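Local coordinates for protein ferritin (Mycoplasma penetrans, PDB 7DIE) that probably oxidises ferrous iron and stores the ferric product inside a shell of 24 four-helix-bundle subunits, at residues C25-Y30 with S54-A59; F31-V36 with Q92-A97. One frame throughout, in Å; residues are numbered along the deposited sequence. Where two conformers were deposited one is given.

Contact 1. Residues C25-Y30 with S54-A59. With FE (Fe (III) ion), chain G.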
loop_
_atom_site.group_PDB
_atom_site.type_symbol
_atom_site.label_atom_id
_atom_site.label_comp_id
_atom_site.label_asym_id
_atom_site.label_seq_id
_atom_site.Cartn_x
_atom_site.Cartn_y
_atom_site.Cartn_z
ATOM N N CYS A 25 -39.989 20.887 24.579
ATOM C CA CYS A 25 -41.166 20.215 25.111
ATOM C C CYS A 25 -41.359 18.879 24.405
ATOM O O CYS A 25 -41.626 17.852 25.049
ATOM C CB CYS A 25 -42.396 21.121 24.953
ATOM S SG CYS A 25 -43.911 20.417 25.638
ATOM N N ALA A 26 -41.149 18.864 23.085
ATOM C CA ALA A 26 -41.233 17.631 22.311
ATOM C C ALA A 26 -40.176 16.636 22.759
ATOM O O ALA A 26 -40.476 15.458 22.973
ATOM C CB ALA A 26 -41.086 17.934 20.816
ATOM N N ALA A 27 -38.928 17.096 22.905
ATOM C CA ALA A 27 -37.859 16.216 23.384
ATOM C C ALA A 27 -38.219 15.616 24.732
ATOM O O ALA A 27 -38.114 14.398 24.933
ATOM C CB ALA A 27 -36.537 16.989 23.492
ATOM N N ASN A 28 -38.638 16.472 25.671
ATOM C CA ASN A 28 -39.041 16.020 26.999
ATOM C C ASN A 28 -40.165 15.003 26.925
ATOM O O ASN A 28 -40.150 14.003 27.649
ATOM C CB ASN A 28 -39.467 17.221 27.853
ATOM C CG ASN A 28 -38.278 18.017 28.352
ATOM O OD1 ASN A 28 -37.180 17.475 28.465
ATOM N ND2 ASN A 28 -38.489 19.302 28.672
ATOM N N LEU A 29 -41.166 15.257 26.083
ATOM C CA LEU A 29 -42.247 14.286 25.924
ATOM C C LEU A 29 -41.727 12.972 25.354
ATOM O O LEU A 29 -42.084 11.885 25.838
ATOM C CB LEU A 29 -43.360 14.862 25.036
ATOM C CG LEU A 29 -44.471 13.830 24.785
ATOM C CD1 LEU A 29 -45.244 13.510 26.077
ATOM C CD2 LEU A 29 -45.418 14.263 23.675
ATOM N N TYR A 30 -40.851 13.044 24.345
ATOM C CA TYR A 30 -40.387 11.814 23.697
ATOM C C TYR A 30 -39.547 10.962 24.644
ATOM O O TYR A 30 -39.633 9.725 24.617
ATOM C CB TYR A 30 -39.607 12.142 22.408
ATOM C CG TYR A 30 -40.459 12.858 21.376
ATOM C CD1 TYR A 30 -41.849 12.751 21.411
ATOM C CD2 TYR A 30 -39.887 13.672 20.388
ATOM C CE1 TYR A 30 -42.654 13.423 20.484
ATOM C CE2 TYR A 30 -40.684 14.348 19.451
ATOM C CZ TYR A 30 -42.075 14.216 19.516
ATOM O OH TYR A 30 -42.896 14.871 18.620
ATOM N N SER A 54 -33.417 12.768 20.971
ATOM C CA SER A 54 -32.016 13.139 20.774
ATOM C C SER A 54 -31.860 14.037 19.554
ATOM O O SER A 54 -31.049 14.973 19.567
ATOM C CB SER A 54 -31.148 11.887 20.636
ATOM O OG SER A 54 -31.272 11.092 21.807
ATOM N N ASP A 55 -32.619 13.769 18.486
ATOM C CA ASP A 55 -32.550 14.622 17.302
ATOM C C ASP A 55 -33.036 16.035 17.607
ATOM O O ASP A 55 -32.450 17.021 17.137
ATOM C CB ASP A 55 -33.371 14.023 16.155
ATOM C CG ASP A 55 -33.570 15.009 15.011
ATOM O OD1 ASP A 55 -32.569 15.320 14.338
ATOM O OD2 ASP A 55 -34.710 15.485 14.793
ATOM N N LYS A 56 -34.112 16.162 18.387
ATOM C CA LYS A 56 -34.546 17.507 18.775
ATOM C C LYS A 56 -33.413 18.255 19.469
ATOM O O LYS A 56 -33.196 19.444 19.218
ATOM C CB LYS A 56 -35.772 17.449 19.696
ATOM C CG LYS A 56 -37.053 16.921 19.033
ATOM C CD LYS A 56 -37.406 17.717 17.771
ATOM C CE LYS A 56 -38.799 17.342 17.215
ATOM N NZ LYS A 56 -39.159 18.198 16.022
ATOM N N GLN A 57 -32.663 17.569 20.337
ATOM C CA GLN A 57 -31.543 18.231 21.013
ATOM C C GLN A 57 -30.440 18.592 20.027
ATOM O O GLN A 57 -29.968 19.733 19.988
ATOM C CB GLN A 57 -30.966 17.334 22.103
ATOM C CG GLN A 57 -31.923 16.928 23.219
ATOM C CD GLN A 57 -31.325 15.818 24.064
ATOM O OE1 GLN A 57 -30.616 14.961 23.546
ATOM N NE2 GLN A 57 -31.579 15.847 25.368
ATOM N N SER A 58 -29.982 17.617 19.248
ATOM C CA SER A 58 -28.745 17.799 18.506
ATOM C C SER A 58 -28.936 18.576 17.217
ATOM O O SER A 58 -27.971 19.165 16.708
ATOM C CB SER A 58 -28.128 16.429 18.198
ATOM O OG SER A 58 -28.932 15.751 17.252
ATOM N N ALA A 59 -30.141 18.592 16.664
ATOM C CA ALA A 59 -30.364 19.249 15.383
ATOM C C ALA A 59 -31.251 20.483 15.484
ATOM O O ALA A 59 -31.000 21.461 14.787
ATOM C CB ALA A 59 -30.983 18.269 14.383
HETATM FE FE FE G . -35.673 16.598 13.033
HETATM O O HOH W 1 -33.410 16.629 12.286
#
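K56 reaches Y30 through two bends: its CG stands anti to its own carbonyl carbon (chi1 -67°), the chain turns again at chi2 (-55°), and from there it runs extended to NZ. Y30 makes the same first turn, which sets its ring obliquely across the lysine chain. K56 CE therefore arrives at the ring edge, near the ring plane, 4.2 Å from Y30 CE2. The same CE lies 4.3 Å from A26 CB, and nearer the backbone K56 CB rests on A27 CB at 3.9 Å. The small A26 and A27 are consistent with the close approach of segments 25-30 and 54-59, whose axes lie 8.7 Å apart at an angle of 149°. They belong to the first, antiparallel helix pair of the ferritin four-helix bundle, whose inner side carries the iron site. Apolar along its length, the K56 chain delivers a buried ammonium to acidic partners: E23 and E102 form salt bridges with NZ, and D138 accepts a hydrogen bond from it. E102 also binds Y30 OH, so one carboxylate fixes the ends of both side chains. D138 is an iron ligand as well, which makes K56 a second-shell residue whose charge probably tempers the acidic cluster. In the conformer given of the neighbouring D55, OD2 binds the ferric ion at 2.3 Å, while D55 OD1 accepts a hydrogen bond from an iron-bound water at 2.6 Å. H60, D134 and D138 supply further protein ligands.

Contact 2. Residues F31-V36 with Q92-A97; sequences FHLATV and QEVLDA
V94 presents its two methyls to two residues one helical turn apart, L33 and V36. V94 CG1 lies against the leucine, 4.1 Å from L33 CD2, and it is just as far from L33 CB and CD1, so this methyl sits on the concave side of the branched chain. V94 CG2 turns to the other partner and meets V36 CG1 at 3.6 Å. In both pairs the side chains run past each other in opposite directions, so they overlap along their flanks. L33 CD1 goes further, reaching the backbone of the facing helix 3.6 Å from V94 O, and grazes A97 CB at 4.5 Å, one turn beyond V94. The leucine and the valine thus carry most of the buried surface; V36 and A97 add smaller shares. V36 has CG1 anti to its backbone N (chi1 173°), which leaves CG2 to lie over one face of the H32 ring, 3.5 Å above its plane and toward the rim. Behind this layer, H32 O accepts two bonds, one from V36 N and one from T35 OG1 at 2.7 Å, the latter in the carbonyl plane and on a lone pair. T35 and H32 also reach a second subunit: T35 OG1 bonds to the backbone N of its L75 and H32 ND1 to the O. Segments 31-36 and 92-97 run nearly antiparallel (173°), their axes 10.6 Å apart. F88, in the loop leading into helix 91-118, packs on H32, L33 and A97, while F49 of helix 43-70 touches both V94 and A34, and L95 leans on V145 and V149 of helix 122-150.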
loop_
_atom_site.group_PDB
_atom_site.type_symbol
_atom_site.label_atom_id
_atom_site.label_comp_id
_atom_site.label_asym_id
_atom_site.label_seq_id
_atom_site.Cartn_x
_atom_site.Cartn_y
_atom_site.Cartn_z
ATOM N N PHE A 31 -38.730 11.585 25.493
ATOM C CA PHE A 31 -37.988 10.770 26.454
ATOM C C PHE A 31 -38.935 10.137 27.469
ATOM O O PHE A 31 -38.733 8.990 27.881
ATOM C CB PHE A 31 -36.906 11.613 27.141
ATOM C CG PHE A 31 -35.775 11.999 26.218
ATOM C CD1 PHE A 31 -35.079 11.026 25.510
ATOM C CD2 PHE A 31 -35.430 13.329 26.038
ATOM C CE1 PHE A 31 -34.036 11.365 24.651
ATOM C CE2 PHE A 31 -34.399 13.686 25.179
ATOM C CZ PHE A 31 -33.696 12.693 24.482
ATOM N N HIS A 32 -39.971 10.870 27.892
ATOM C CA HIS A 32 -41.012 10.265 28.722
ATOM C C HIS A 32 -41.676 9.095 27.998
ATOM O O HIS A 32 -41.789 7.984 28.543
ATOM C CB HIS A 32 -42.049 11.331 29.109
ATOM C CG HIS A 32 -43.273 10.774 29.769
ATOM N ND1 HIS A 32 -43.259 10.223 31.037
ATOM C CD2 HIS A 32 -44.551 10.676 29.332
ATOM C CE1 HIS A 32 -44.476 9.809 31.347
ATOM N NE2 HIS A 32 -45.280 10.083 30.337
ATOM N N LEU A 33 -42.098 9.323 26.752
ATOM C CA LEU A 33 -42.779 8.289 25.978
ATOM C C LEU A 33 -41.869 7.099 25.700
ATOM O O LEU A 33 -42.354 5.976 25.532
ATOM C CB LEU A 33 -43.299 8.887 24.674
ATOM C CG LEU A 33 -44.438 9.903 24.845
ATOM C CD1 LEU A 33 -45.040 10.269 23.490
ATOM C CD2 LEU A 33 -45.512 9.386 25.802
ATOM N N ALA A 34 -40.554 7.317 25.635
ATOM C CA ALA A 34 -39.645 6.179 25.517
ATOM C C ALA A 34 -39.781 5.250 26.720
ATOM O O ALA A 34 -39.893 4.033 26.565
ATOM C CB ALA A 34 -38.201 6.665 25.362
ATOM N N THR A 35 -39.798 5.811 27.940
ATOM C CA THR A 35 -39.915 4.952 29.121
ATOM C C THR A 35 -41.294 4.303 29.202
ATOM O O THR A 35 -41.417 3.139 29.604
ATOM C CB THR A 35 -39.596 5.733 30.407
ATOM O OG1 THR A 35 -40.595 6.741 30.660
ATOM C CG2 THR A 35 -38.211 6.401 30.291
ATOM N N VAL A 36 -42.344 5.022 28.804
ATOM C CA VAL A 36 -43.679 4.424 28.803
ATOM C C VAL A 36 -43.740 3.274 27.804
ATOM O O VAL A 36 -44.210 2.170 28.122
ATOM C CB VAL A 36 -44.742 5.491 28.493
ATOM C CG1 VAL A 36 -46.114 4.815 28.324
ATOM C CG2 VAL A 36 -44.751 6.560 29.609
ATOM N N GLN A 92 -51.068 2.682 21.453
ATOM C CA GLN A 92 -51.833 3.595 20.602
ATOM C C GLN A 92 -51.979 4.972 21.246
ATOM O O GLN A 92 -51.846 6.004 20.570
ATOM C CB GLN A 92 -53.210 2.989 20.298
ATOM C CG GLN A 92 -53.164 1.812 19.296
ATOM C CD GLN A 92 -52.651 0.532 19.924
ATOM O OE1 GLN A 92 -52.801 0.324 21.117
ATOM N NE2 GLN A 92 -52.031 -0.335 19.115
ATOM N N GLU A 93 -52.263 5.015 22.552
ATOM C CA GLU A 93 -52.376 6.300 23.236
ATOM C C GLU A 93 -51.044 7.035 23.273
ATOM O O GLU A 93 -51.015 8.270 23.188
ATOM C CB GLU A 93 -52.907 6.093 24.656
ATOM C CG GLU A 93 -54.388 5.735 24.673
ATOM C CD GLU A 93 -54.853 5.279 26.034
ATOM O OE1 GLU A 93 -54.010 5.174 26.946
ATOM O OE2 GLU A 93 -56.060 5.013 26.181
ATOM N N VAL A 94 -49.939 6.290 23.400
ATOM C CA VAL A 94 -48.607 6.895 23.334
ATOM C C VAL A 94 -48.397 7.584 21.991
ATOM O O VAL A 94 -47.916 8.723 21.922
ATOM C CB VAL A 94 -47.529 5.828 23.585
ATOM C CG1 VAL A 94 -46.151 6.351 23.162
ATOM C CG2 VAL A 94 -47.531 5.434 25.051
ATOM N N LEU A 95 -48.726 6.894 20.897
ATOM C CA LEU A 95 -48.491 7.511 19.599
ATOM C C LEU A 95 -49.441 8.676 19.356
ATOM O O LEU A 95 -49.043 9.660 18.722
ATOM C CB LEU A 95 -48.592 6.483 18.476
ATOM C CG LEU A 95 -47.242 5.895 18.011
ATOM C CD1 LEU A 95 -46.336 6.960 17.373
ATOM C CD2 LEU A 95 -46.517 5.201 19.153
ATOM N N ASP A 96 -50.682 8.601 19.866
ATOM C CA ASP A 96 -51.592 9.754 19.795
ATOM C C ASP A 96 -50.937 11.002 20.370
ATOM O O ASP A 96 -51.026 12.101 19.803
ATOM C CB ASP A 96 -52.890 9.482 20.575
ATOM C CG ASP A 96 -53.831 8.521 19.866
ATOM O OD1 ASP A 96 -53.724 8.338 18.634
ATOM O OD2 ASP A 96 -54.694 7.940 20.564
ATOM N N ALA A 97 -50.308 10.855 21.527
ATOM C CA ALA A 97 -49.711 12.008 22.186
ATOM C C ALA A 97 -48.515 12.518 21.397
ATOM O O ALA A 97 -48.316 13.732 21.282
ATOM C CB ALA A 97 -49.307 11.636 23.610
#

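Contacts 1 and 2 occupy consecutive turns of helix 10-39, their centres 13 Å apart, and tie that helix first to helix 43-70 and then to helix 91-118. F31 joins them: its ring packs on helix 43-70, with F31 CZ 3.5 Å from S54 N and F31 CE2 3.6 Å from Q57 NE2. In addition, L29 CD2 lies 3.8 Å from A97 O, so residues 25-30 also lean on 92-97. Contact 1 supplies an iron ligand, D55, whereas contact 2 is apolar and remote, the side chain of V36 standing about 13 Å from a bound iron. Both also touch a second subunit.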